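Local coordinates for fructokinase (Vibrio cholerae serotype O1, PDB 5EYN), which phosphorylates fructose at the expense of ATP, as a sugar kinase of the PfkB family, and is caught here with fructose, ADP, beryllium trifluoride and calcium bound, at residues 91-103 and 113-125. Numbering follows the deposited sequence.
With FRU (beta-D-fructofuranose), chain B.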
loop_
_atom_site.group_PDB
_atom_site.type_symbol
_atom_site.label_atom_id
_atom_site.label_comp_id
_atom_site.label_asym_id
_atom_site.label_seq_id
_atom_site.Cartn_x
_atom_site.Cartn_y
_atom_site.Cartn_z
ATOM N N HIS A 91 1.639 18.918 3.567
ATOM C CA HIS A 91 0.489 18.773 4.436
ATOM C C HIS A 91 0.042 17.344 4.498
ATOM O O HIS A 91 0.278 16.567 3.581
ATOM C CB HIS A 91 -0.676 19.589 3.902
ATOM C CG HIS A 91 -0.351 21.027 3.685
ATOM N ND1 HIS A 91 -0.138 21.907 4.725
ATOM C CD2 HIS A 91 -0.187 21.740 2.549
ATOM C CE1 HIS A 91 0.136 23.103 4.236
ATOM N NE2 HIS A 91 0.106 23.030 2.918
ATOM N N PHE A 92 -0.663 17.024 5.570
ATOM C CA PHE A 92 -1.271 15.721 5.708
ATOM C C PHE A 92 -2.728 15.824 5.320
ATOM O O PHE A 92 -3.483 16.610 5.903
ATOM C CB PHE A 92 -1.086 15.235 7.144
ATOM C CG PHE A 92 0.354 15.090 7.521
ATOM C CD1 PHE A 92 1.003 13.883 7.339
ATOM C CD2 PHE A 92 1.075 16.172 7.991
ATOM C CE1 PHE A 92 2.334 13.744 7.654
ATOM C CE2 PHE A 92 2.418 16.038 8.314
ATOM C CZ PHE A 92 3.047 14.824 8.141
ATOM N N ASP A 93 -3.116 15.074 4.297
ATOM C CA ASP A 93 -4.526 14.983 3.940
ATOM C C ASP A 93 -5.273 14.274 5.056
ATOM O O ASP A 93 -4.760 13.307 5.635
ATOM C CB ASP A 93 -4.712 14.208 2.639
ATOM C CG ASP A 93 -6.126 14.292 2.120
ATOM O OD1 ASP A 93 -6.438 15.283 1.434
ATOM O OD2 ASP A 93 -6.931 13.380 2.404
ATOM N N PRO A 94 -6.488 14.742 5.361
ATOM C CA PRO A 94 -7.230 14.142 6.475
ATOM C C PRO A 94 -7.735 12.718 6.220
ATOM O O PRO A 94 -7.990 11.993 7.177
ATOM C CB PRO A 94 -8.410 15.108 6.669
ATOM C CG PRO A 94 -8.525 15.851 5.391
ATOM C CD PRO A 94 -7.152 15.952 4.836
ATOM N N VAL A 95 -7.857 12.321 4.962
ATOM C CA VAL A 95 -8.566 11.088 4.626
ATOM C C VAL A 95 -7.717 10.080 3.850
ATOM O O VAL A 95 -7.760 8.885 4.110
ATOM C CB VAL A 95 -9.842 11.427 3.801
ATOM C CG1 VAL A 95 -10.438 10.172 3.159
ATOM C CG2 VAL A 95 -10.866 12.141 4.675
ATOM N N HIS A 96 -6.955 10.561 2.887
ATOM C CA HIS A 96 -6.308 9.681 1.931
ATOM C C HIS A 96 -4.902 9.278 2.357
ATOM O O HIS A 96 -4.226 10.001 3.062
ATOM C CB HIS A 96 -6.314 10.358 0.566
ATOM C CG HIS A 96 -7.689 10.691 0.097
ATOM N ND1 HIS A 96 -8.525 9.742 -0.444
ATOM C CD2 HIS A 96 -8.391 11.848 0.123
ATOM C CE1 HIS A 96 -9.685 10.303 -0.738
ATOM N NE2 HIS A 96 -9.625 11.583 -0.414
ATOM N N ARG A 97 -4.479 8.111 1.898
ATOM C CA ARG A 97 -3.234 7.501 2.294
ATOM C C ARG A 97 -2.066 7.909 1.404
ATOM O O ARG A 97 -2.221 8.249 0.237
ATOM C CB ARG A 97 -3.411 5.984 2.256
ATOM C CG ARG A 97 -4.274 5.465 3.401
ATOM C CD ARG A 97 -3.394 5.222 4.595
ATOM N NE ARG A 97 -4.146 5.012 5.810
ATOM C CZ ARG A 97 -4.433 5.958 6.687
ATOM N NH1 ARG A 97 -4.044 7.210 6.484
ATOM N NH2 ARG A 97 -5.126 5.649 7.774
ATOM N N THR A 98 -0.879 7.863 1.989
ATOM C CA THR A 98 0.367 8.077 1.269
ATOM C C THR A 98 0.605 7.035 0.197
ATOM O O THR A 98 0.386 5.834 0.395
ATOM C CB THR A 98 1.536 8.056 2.245
ATOM O OG1 THR A 98 1.299 9.024 3.261
ATOM C CG2 THR A 98 2.861 8.344 1.553
ATOM N N SER A 99 1.048 7.507 -0.956
ATOM C CA SER A 99 1.375 6.621 -2.052
ATOM C C SER A 99 2.394 5.562 -1.621
ATOM O O SER A 99 3.402 5.867 -0.982
ATOM C CB SER A 99 1.933 7.421 -3.215
ATOM O OG SER A 99 2.212 6.566 -4.304
ATOM N N THR A 100 2.112 4.329 -2.010
ATOM C CA THR A 100 2.913 3.159 -1.696
ATOM C C THR A 100 3.124 2.393 -2.976
ATOM O O THR A 100 2.168 1.968 -3.612
ATOM C CB THR A 100 2.192 2.281 -0.676
ATOM O OG1 THR A 100 1.922 3.049 0.488
ATOM C CG2 THR A 100 3.037 1.088 -0.282
ATOM N N VAL A 101 4.390 2.223 -3.351
ATOM C CA VAL A 101 4.727 1.682 -4.642
ATOM C C VAL A 101 5.602 0.450 -4.454
ATOM O O VAL A 101 6.570 0.465 -3.695
ATOM C CB VAL A 101 5.469 2.736 -5.473
ATOM C CG1 VAL A 101 6.001 2.151 -6.764
ATOM C CG2 VAL A 101 4.554 3.915 -5.760
ATOM N N VAL A 102 5.251 -0.633 -5.129
ATOM C CA VAL A 102 6.050 -1.858 -5.098
ATOM C C VAL A 102 6.933 -1.897 -6.340
ATOM O O VAL A 102 6.461 -1.737 -7.463
ATOM C CB VAL A 102 5.153 -3.104 -5.035
ATOM C CG1 VAL A 102 5.984 -4.374 -5.038
ATOM C CG2 VAL A 102 4.273 -3.043 -3.800
ATOM N N VAL A 103 8.231 -2.059 -6.129
ATOM C CA VAL A 103 9.195 -2.066 -7.228
ATOM C C VAL A 103 9.597 -3.485 -7.647
ATOM O O VAL A 103 9.861 -4.333 -6.795
ATOM C CB VAL A 103 10.459 -1.277 -6.836
ATOM C CG1 VAL A 103 11.476 -1.243 -7.969
ATOM C CG2 VAL A 103 10.102 0.142 -6.392
ATOM N N PHE A 113 7.092 -0.377 -11.616
ATOM C CA PHE A 113 6.307 0.103 -10.479
ATOM C C PHE A 113 4.876 -0.390 -10.479
ATOM O O PHE A 113 4.229 -0.409 -11.515
ATOM C CB PHE A 113 6.267 1.632 -10.474
ATOM C CG PHE A 113 7.623 2.273 -10.442
ATOM C CD1 PHE A 113 8.046 3.041 -11.504
ATOM C CD2 PHE A 113 8.464 2.126 -9.352
ATOM C CE1 PHE A 113 9.292 3.638 -11.487
ATOM C CE2 PHE A 113 9.717 2.728 -9.329
ATOM C CZ PHE A 113 10.132 3.483 -10.395
ATOM N N THR A 114 4.396 -0.783 -9.306
ATOM C CA THR A 114 2.978 -1.017 -9.090
ATOM C C THR A 114 2.499 -0.065 -8.007
ATOM O O THR A 114 3.008 -0.091 -6.877
ATOM C CB THR A 114 2.707 -2.454 -8.614
ATOM O OG1 THR A 114 3.209 -3.391 -9.576
ATOM C CG2 THR A 114 1.208 -2.688 -8.421
ATOM N N PHE A 115 1.527 0.774 -8.346
ATOM C CA PHE A 115 0.977 1.741 -7.413
ATOM C C PHE A 115 -0.151 1.136 -6.605
ATOM O O PHE A 115 -1.194 0.787 -7.152
ATOM C CB PHE A 115 0.509 2.979 -8.184
ATOM C CG PHE A 115 1.657 3.781 -8.724
ATOM C CD1 PHE A 115 2.097 4.909 -8.068
ATOM C CD2 PHE A 115 2.352 3.345 -9.836
ATOM C CE1 PHE A 115 3.194 5.607 -8.526
ATOM C CE2 PHE A 115 3.441 4.041 -10.295
ATOM C CZ PHE A 115 3.873 5.168 -9.645
ATOM N N MET A 116 0.064 0.973 -5.306
ATOM C CA MET A 116 -0.936 0.331 -4.468
ATOM C C MET A 116 -2.024 1.268 -3.964
ATOM O O MET A 116 -3.107 0.804 -3.600
ATOM C CB MET A 116 -0.292 -0.382 -3.284
ATOM C CG MET A 116 0.670 -1.475 -3.674
ATOM S SD MET A 116 -0.016 -2.724 -4.756
ATOM C CE MET A 116 -1.257 -3.448 -3.676
ATOM N N VAL A 117 -1.741 2.567 -3.937
ATOM C CA VAL A 117 -2.684 3.543 -3.396
ATOM C C VAL A 117 -3.100 4.489 -4.510
ATOM O O VAL A 117 -2.319 5.335 -4.959
ATOM C CB VAL A 117 -2.078 4.324 -2.208
ATOM C CG1 VAL A 117 -3.098 5.278 -1.621
ATOM C CG2 VAL A 117 -1.571 3.375 -1.135
ATOM N N LYS A 118 -4.352 4.345 -4.934
ATOM C CA LYS A 118 -4.910 5.097 -6.043
ATOM C C LYS A 118 -6.357 5.424 -5.701
ATOM O O LYS A 118 -7.168 4.532 -5.600
ATOM C CB LYS A 118 -4.881 4.249 -7.317
ATOM C CG LYS A 118 -3.466 3.895 -7.771
ATOM C CD LYS A 118 -3.425 3.354 -9.191
ATOM C CE LYS A 118 -4.300 2.141 -9.358
ATOM N NZ LYS A 118 -4.156 1.570 -10.723
ATOM N N PRO A 119 -6.688 6.706 -5.520
ATOM C CA PRO A 119 -5.826 7.891 -5.535
ATOM C C PRO A 119 -5.159 8.119 -4.174
ATOM O O PRO A 119 -5.833 8.106 -3.147
ATOM C CB PRO A 119 -6.821 9.016 -5.858
ATOM C CG PRO A 119 -8.095 8.550 -5.221
ATOM C CD PRO A 119 -8.115 7.066 -5.374
ATOM N N SER A 120 -3.856 8.364 -4.174
ATOM C CA SER A 120 -3.170 8.692 -2.937
ATOM C C SER A 120 -3.364 10.169 -2.578
ATOM O O SER A 120 -3.946 10.946 -3.346
ATOM C CB SER A 120 -1.685 8.350 -3.064
ATOM O OG SER A 120 -1.142 8.915 -4.251
ATOM N N ALA A 121 -2.885 10.543 -1.404
ATOM C CA ALA A 121 -3.147 11.850 -0.839
ATOM C C ALA A 121 -2.755 13.006 -1.752
ATOM O O ALA A 121 -3.428 14.036 -1.786
ATOM C CB ALA A 121 -2.409 11.981 0.490
ATOM N N ASP A 122 -1.645 12.847 -2.456
ATOM C CA ASP A 122 -1.130 13.892 -3.332
ATOM C C ASP A 122 -2.104 14.247 -4.443
ATOM O O ASP A 122 -2.059 15.356 -4.958
ATOM C CB ASP A 122 0.224 13.452 -3.925
ATOM C CG ASP A 122 0.163 12.074 -4.519
ATOM O OD1 ASP A 122 0.044 11.956 -5.754
ATOM O OD2 ASP A 122 0.205 11.094 -3.740
ATOM N N GLN A 123 -2.980 13.316 -4.802
ATOM C CA GLN A 123 -3.977 13.566 -5.835
ATOM C C GLN A 123 -5.051 14.561 -5.401
ATOM O O GLN A 123 -5.844 15.036 -6.223
ATOM C CB GLN A 123 -4.621 12.247 -6.285
ATOM C CG GLN A 123 -3.631 11.298 -6.931
ATOM C CD GLN A 123 -3.042 11.879 -8.190
ATOM O OE1 GLN A 123 -3.709 11.947 -9.206
ATOM N NE2 GLN A 123 -1.782 12.307 -8.133
ATOM N N PHE A 124 -5.033 14.913 -4.121
ATOM C CA PHE A 124 -6.009 15.832 -3.551
ATOM C C PHE A 124 -5.439 17.209 -3.226
ATOM O O PHE A 124 -6.046 17.980 -2.490
ATOM C CB PHE A 124 -6.675 15.170 -2.348
ATOM C CG PHE A 124 -7.459 13.963 -2.743
ATOM C CD1 PHE A 124 -6.872 12.712 -2.780
ATOM C CD2 PHE A 124 -8.775 14.089 -3.156
ATOM C CE1 PHE A 124 -7.584 11.617 -3.186
ATOM C CE2 PHE A 124 -9.488 12.999 -3.562
ATOM C CZ PHE A 124 -8.902 11.756 -3.571
ATOM N N LEU A 125 -4.295 17.521 -3.819
ATOM C CA LEU A 125 -3.738 18.868 -3.767
ATOM C C LEU A 125 -4.811 19.900 -4.120
ATOM O O LEU A 125 -5.456 19.804 -5.165
ATOM C CB LEU A 125 -2.559 18.992 -4.732
ATOM C CG LEU A 125 -1.804 20.313 -4.663
ATOM C CD1 LEU A 125 -0.851 20.307 -3.492
ATOM C CD2 LEU A 125 -1.050 20.574 -5.950
HETATM C C1 FRU B . 6.501 7.857 -8.790
HETATM C C2 FRU B . 7.742 6.976 -8.832
HETATM C C3 FRU B . 8.319 6.536 -7.503
HETATM C C4 FRU B . 9.799 6.563 -7.700
HETATM C C5 FRU B . 9.947 7.618 -8.740
HETATM C C6 FRU B . 11.106 7.404 -9.681
HETATM O O1 FRU B . 6.786 9.109 -8.246
HETATM O O2 FRU B . 7.396 5.846 -9.575
HETATM O O3 FRU B . 7.769 5.294 -7.181
HETATM O O4 FRU B . 10.512 6.917 -6.563
HETATM O O5 FRU B . 8.742 7.698 -9.481
HETATM O O6 FRU B . 11.179 8.420 -10.650
HETATM O O HOH W 1 -7.768 7.317 -1.459
HETATM O O HOH W 2 1.634 10.344 -1.343
HETATM O O HOH W 3 0.352 4.504 -4.768
HETATM O O HOH W 4 5.903 -3.796 -9.334
#
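V102 and T114 form the hydrogen-bonded pair of an antiparallel hairpin, strands 99-103 and 113-115, each N giving a 2.9 Å bond to the other's O; just past the end of strand 113-115, M116 N still bonds T100 O, and A121 N bonds R97 O. On the sheet face toward the sugar, V101, F113 and F115 line the fructose pocket. V101 CG1 leans on F113 CD2 (3.6 Å), while V101 CG2, placed beside the backbone N by a chi1 of 172°, lies over a face of the F115 ring, 3.5 Å from CD1. A branched valine suits this place, one methyl serving each phenylalanine. The flat F113 ring lies under fructose O2, and the F115 edge meets fructose C1. On the other face V102 CG2 touches CG of M116, whose bent side chain then turns away; M116 packs on T100 of the second subunit. V117 CG1 lies against R97 O and CB, CG2 against T98 O.

At the far end the flat H96 and F124 rings suit an offset stack, planes 5° apart and centroids 3.6 Å apart. V95 CG1 covers the opposite imidazole face, and one water joins H96 ND1 to P119 O. Small A121 lets the chains approach, its CB 3.7 Å from H96 O. The D93 carboxylate serves two sides: OD2 accepts from V95 N, an Asx turn, and from H96 N, extending it to an Asx motif, while OD1 pairs with R66. Another water links S99 N to D122 OD2, which also accepts from S120 OG (2.6 Å). The hairpin belongs to the small four-stranded sheet that, as in other ribokinase-like enzymes, forms a lid over the sugar site.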